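Local atomic coordinates of Serine/threonine-protein acetyltransferase HopZ1a (Pseudomonas syringae pv. syringae, PDB entry 5KLP), a protein that acts as a serine/threonine acetyltransferase on host proteins, tubulin among them, with inositol hexakisphosphate as cofactor, and so impairs the microtubule network and immunity of infected plant cells. Residues D128-Q133 / D209-L214; L160-L165 / V170-V175. The protein carries 10 engineered substitutions. All blocks are in the same frame, centred on the assembly; numbering follows the deposited sequence.

Contact 1 (D128-Q133 / D209-L214); sequences DVRLHQ and DIHHGL
H211 of helix 204-215 reaches D128 and R130 on strand 125-130, joining a helix to one side of the central mixed sheet. The sheet belongs to the YopJ acetyltransferase domain, which is related to cysteine peptidases. The strand and helix segments cross at -58°, with axes 9.4 Å apart.

The polar link is a histidine-carboxylate hydrogen bond. NE2 of H211 donates to OD1 of D128 over 2.7 Å. The oxygen lies near the ring plane and uses its anti lone pair, the one turned away from OD2. D128 has CG anti to its own N (chi1 -176°), which brings OD1 to the ring edge. At the other end of the ring ND1 is hydrogen-bonded to T138 OG1, so both ring nitrogens are engaged and the rotation of the imidazole is fixed. OD2 of D128 forms a salt bridge with R107. D128 also lies close to A200, part of the inositol hexakisphosphate site, but its side chain is about 13 Å from the bound ligand and does not touch it.

The apolar link is a CH-pi contact. CG of R130 sits over one face of the H211 ring, 3.4 Å from its centroid. The R130 chain then bends and carries the guanidinium to the CD2-NE2 side of the ring. The two planes are 33° apart, and H211 CD2 lies over the centre of the guanidinium.

The arginine end is held by charge. NH2 forms a salt bridge with D208, just ahead of the helix segment. NH1 makes a salt bridge to D128 OD1, 2.7 Å away, though its hydrogen bond there is weak. OD1 thus takes both H211 and R130. The same NH1 donates to V129 O at 3.0 Å, from above the carbonyl plane.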
# COMPACT_ATOMS: atom_id res chain seq x y z
N ASP A 128 7.54 -5.61 0.01
CA ASP A 128 8.89 -5.07 0.08
C ASP A 128 9.86 -6.21 0.39
O ASP A 128 9.72 -6.90 1.40
CB ASP A 128 8.95 -3.98 1.15
CG ASP A 128 10.31 -3.30 1.23
OD1 ASP A 128 11.23 -3.84 1.86
OD2 ASP A 128 10.46 -2.21 0.65
N VAL A 129 10.84 -6.44 -0.49
CA VAL A 129 11.63 -7.66 -0.46
C VAL A 129 13.12 -7.39 -0.28
O VAL A 129 13.63 -6.40 -0.79
CB VAL A 129 11.42 -8.48 -1.77
CG1 VAL A 129 12.30 -9.75 -1.80
CG2 VAL A 129 9.94 -8.84 -1.95
N ARG A 130 13.80 -8.25 0.47
CA ARG A 130 15.26 -8.31 0.47
C ARG A 130 15.76 -9.71 0.15
O ARG A 130 15.29 -10.69 0.74
CB ARG A 130 15.86 -7.88 1.81
CG ARG A 130 15.55 -6.47 2.21
CD ARG A 130 16.21 -5.42 1.33
NE ARG A 130 15.92 -4.10 1.87
CZ ARG A 130 14.76 -3.47 1.72
NH1 ARG A 130 13.78 -4.02 0.99
NH2 ARG A 130 14.57 -2.28 2.28
N LEU A 131 16.68 -9.80 -0.80
CA LEU A 131 17.41 -11.04 -1.05
C LEU A 131 18.61 -11.06 -0.13
O LEU A 131 19.14 -10.01 0.21
CB LEU A 131 17.84 -11.15 -2.51
CG LEU A 131 16.69 -11.08 -3.51
CD1 LEU A 131 17.22 -11.12 -4.95
CD2 LEU A 131 15.65 -12.17 -3.27
N HIS A 132 19.03 -12.25 0.29
CA HIS A 132 20.11 -12.37 1.26
C HIS A 132 21.16 -13.40 0.83
O HIS A 132 20.84 -14.38 0.16
CB HIS A 132 19.54 -12.76 2.63
CG HIS A 132 18.62 -11.73 3.21
ND1 HIS A 132 19.04 -10.48 3.60
CD2 HIS A 132 17.28 -11.75 3.43
CE1 HIS A 132 18.01 -9.78 4.04
NE2 HIS A 132 16.93 -10.53 3.95
N GLN A 133 22.40 -13.16 1.22
CA GLN A 133 23.51 -14.07 0.93
C GLN A 133 23.30 -15.42 1.61
O GLN A 133 23.30 -15.50 2.85
CB GLN A 133 24.83 -13.45 1.38
N ASP A 209 15.73 -2.54 8.73
CA ASP A 209 15.79 -3.04 10.10
C ASP A 209 14.75 -4.13 10.32
O ASP A 209 15.02 -5.13 11.00
CB ASP A 209 15.60 -1.91 11.09
CG ASP A 209 16.09 -2.28 12.47
OD1 ASP A 209 17.26 -2.70 12.58
OD2 ASP A 209 15.30 -2.16 13.43
N ILE A 210 13.56 -3.96 9.75
CA ILE A 210 12.54 -4.99 9.89
C ILE A 210 12.98 -6.26 9.17
O ILE A 210 12.82 -7.36 9.70
CB ILE A 210 11.19 -4.52 9.34
CG1 ILE A 210 10.71 -3.30 10.13
CG2 ILE A 210 10.15 -5.63 9.43
CD1 ILE A 210 9.41 -2.76 9.59
N HIS A 211 13.58 -6.10 7.99
CA HIS A 211 14.11 -7.24 7.26
C HIS A 211 15.21 -7.97 8.06
O HIS A 211 15.23 -9.21 8.12
CB HIS A 211 14.64 -6.80 5.90
CG HIS A 211 13.57 -6.61 4.87
ND1 HIS A 211 12.94 -7.67 4.25
CD2 HIS A 211 13.02 -5.49 4.34
CE1 HIS A 211 12.04 -7.22 3.40
NE2 HIS A 211 12.07 -5.89 3.43
N HIS A 212 16.11 -7.22 8.69
CA HIS A 212 17.14 -7.82 9.53
C HIS A 212 16.52 -8.69 10.63
O HIS A 212 17.01 -9.79 10.90
CB HIS A 212 18.05 -6.75 10.16
CG HIS A 212 18.94 -6.07 9.16
ND1 HIS A 212 19.37 -4.77 9.32
CD2 HIS A 212 19.47 -6.51 8.00
CE1 HIS A 212 20.13 -4.43 8.29
NE2 HIS A 212 20.21 -5.47 7.47
N GLY A 213 15.46 -8.20 11.26
CA GLY A 213 14.78 -9.00 12.26
C GLY A 213 14.21 -10.27 11.66
O GLY A 213 14.36 -11.35 12.22
N LEU A 214 13.60 -10.13 10.48
CA LEU A 214 12.98 -11.26 9.78
C LEU A 214 14.00 -12.32 9.39
O LEU A 214 13.66 -13.49 9.30
CB LEU A 214 12.21 -10.76 8.55
CG LEU A 214 10.91 -10.00 8.87
CD1 LEU A 214 10.29 -9.42 7.60
CD2 LEU A 214 9.89 -10.91 9.56

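Contact 2 (L160-L165 / V170-V175); sequences LTLEDL and VPLSQV
L172 points its two methyls at the backbone and CB of L162 on helix 153-167. Its CD2 comes to 3.4 Å from L162 O, and CD1 lies 3.9 Å from L162 CB. In L162 a chi2 of 175° sets CD1 anti to CA. The other methyl, CD2, meets V175 CG1 at 3.8 Å, and these two side chains approach at a slant.

The contact spans a helix-to-strand connection. Helix 153-167 ends and the chain turns back, tied by one backbone bond, V170 N to L165 O, at 3.0 Å. That oxygen also accepts from S168 OG. A short 3-10 turn at 172-173 then leads into strand 175-179 of the central sheet, which V175 starts.

L165 and V170 lie side by side and point the same way. L165 CD2 touches V170 CG2 at 4.1 Å. In V170, CG1 is the branch anti to N (chi1 179°), which leaves CG2 beside N and near L165 O. L165 also packs on L98 of helix 91-98 and I139 of strand 138-143.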
# COMPACT_ATOMS: atom_id res chain seq x y z
N LEU A 160 -3.05 -18.34 0.50
CA LEU A 160 -2.58 -18.90 -0.77
C LEU A 160 -1.16 -18.39 -1.07
O LEU A 160 -0.27 -19.17 -1.41
CB LEU A 160 -3.54 -18.55 -1.91
CG LEU A 160 -3.18 -19.07 -3.31
CD1 LEU A 160 -3.12 -20.62 -3.31
CD2 LEU A 160 -4.17 -18.58 -4.36
N THR A 161 -0.94 -17.09 -0.92
CA THR A 161 0.38 -16.50 -1.12
C THR A 161 1.42 -17.14 -0.19
O THR A 161 2.50 -17.55 -0.63
CB THR A 161 0.34 -14.98 -0.88
OG1 THR A 161 -0.62 -14.41 -1.76
CG2 THR A 161 1.71 -14.33 -1.15
N LEU A 162 1.08 -17.26 1.09
CA LEU A 162 1.99 -17.86 2.06
C LEU A 162 2.28 -19.32 1.70
O LEU A 162 3.42 -19.79 1.79
CB LEU A 162 1.40 -17.78 3.47
CG LEU A 162 1.21 -16.37 4.04
CD1 LEU A 162 0.51 -16.42 5.40
CD2 LEU A 162 2.56 -15.67 4.19
N GLU A 163 1.24 -20.03 1.30
CA GLU A 163 1.40 -21.44 0.95
C GLU A 163 2.37 -21.59 -0.22
O GLU A 163 3.27 -22.44 -0.21
CB GLU A 163 0.05 -22.05 0.61
CG GLU A 163 0.10 -23.51 0.25
CD GLU A 163 -1.22 -24.00 -0.31
OE1 GLU A 163 -1.72 -23.38 -1.27
OE2 GLU A 163 -1.76 -25.00 0.21
N ASP A 164 2.18 -20.76 -1.24
CA ASP A 164 3.03 -20.82 -2.42
C ASP A 164 4.46 -20.41 -2.08
O ASP A 164 5.40 -21.05 -2.52
CB ASP A 164 2.44 -19.95 -3.54
CG ASP A 164 1.16 -20.55 -4.14
OD1 ASP A 164 1.03 -21.80 -4.15
OD2 ASP A 164 0.29 -19.78 -4.62
N LEU A 165 4.62 -19.36 -1.28
CA LEU A 165 5.95 -18.94 -0.84
C LEU A 165 6.68 -20.10 -0.15
O LEU A 165 7.83 -20.41 -0.47
CB LEU A 165 5.83 -17.74 0.11
CG LEU A 165 5.64 -16.37 -0.55
CD1 LEU A 165 5.20 -15.32 0.44
CD2 LEU A 165 6.95 -15.94 -1.19
N VAL A 170 10.58 -20.63 0.71
CA VAL A 170 10.72 -19.49 1.61
C VAL A 170 10.16 -19.82 2.98
O VAL A 170 8.98 -20.12 3.10
CB VAL A 170 9.97 -18.24 1.07
CG1 VAL A 170 10.11 -17.08 2.05
CG2 VAL A 170 10.48 -17.87 -0.32
N PRO A 171 11.02 -19.80 4.02
CA PRO A 171 10.49 -20.03 5.37
C PRO A 171 9.54 -18.90 5.77
O PRO A 171 9.90 -17.72 5.67
CB PRO A 171 11.74 -20.04 6.26
CG PRO A 171 12.78 -19.30 5.48
CD PRO A 171 12.47 -19.52 4.02
N LEU A 172 8.33 -19.25 6.19
CA LEU A 172 7.33 -18.23 6.50
C LEU A 172 7.73 -17.43 7.73
O LEU A 172 7.14 -16.38 8.01
CB LEU A 172 5.95 -18.87 6.71
CG LEU A 172 5.30 -19.52 5.49
CD1 LEU A 172 3.81 -19.76 5.73
CD2 LEU A 172 5.54 -18.71 4.22
N SER A 173 8.70 -17.92 8.49
CA SER A 173 9.18 -17.17 9.65
C SER A 173 9.95 -15.93 9.19
O SER A 173 10.30 -15.08 10.01
CB SER A 173 10.06 -18.04 10.55
OG SER A 173 11.21 -18.46 9.85
N GLN A 174 10.21 -15.84 7.89
CA GLN A 174 10.88 -14.66 7.34
C GLN A 174 9.89 -13.79 6.58
O GLN A 174 10.28 -12.89 5.84
CB GLN A 174 12.06 -15.09 6.45
CG GLN A 174 13.05 -15.97 7.22
CD GLN A 174 14.38 -16.19 6.50
OE1 GLN A 174 14.61 -15.67 5.41
NE2 GLN A 174 15.26 -16.96 7.12
N VAL A 175 8.60 -14.05 6.79
CA VAL A 175 7.55 -13.29 6.11
C VAL A 175 6.64 -12.60 7.12
O VAL A 175 6.24 -13.21 8.12
CB VAL A 175 6.70 -14.20 5.19
CG1 VAL A 175 5.64 -13.40 4.44
CG2 VAL A 175 7.61 -14.92 4.20

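In the fold
Both contacts are buried, at places whose centres are 14 Å apart. Contact 1 joins a helix to the central sheet, bringing together strand 125-130 and helix 204-215, far apart in sequence. Contact 2 is local, and falls within the span of chain that contact 1 brackets. It packs a helix on the connection that leads into strand 175-179. Their chemistry differs. Contact 1 relies on buried charges and a histidine, with partners in neighbouring strands. Contact 2 is a leucine and valine cluster with one backbone bond. Strand 138-143 lies beside both, supplying a polar partner to contact 1 and an apolar one to contact 2. The two also touch directly, where L214 packs on S173 and Q174.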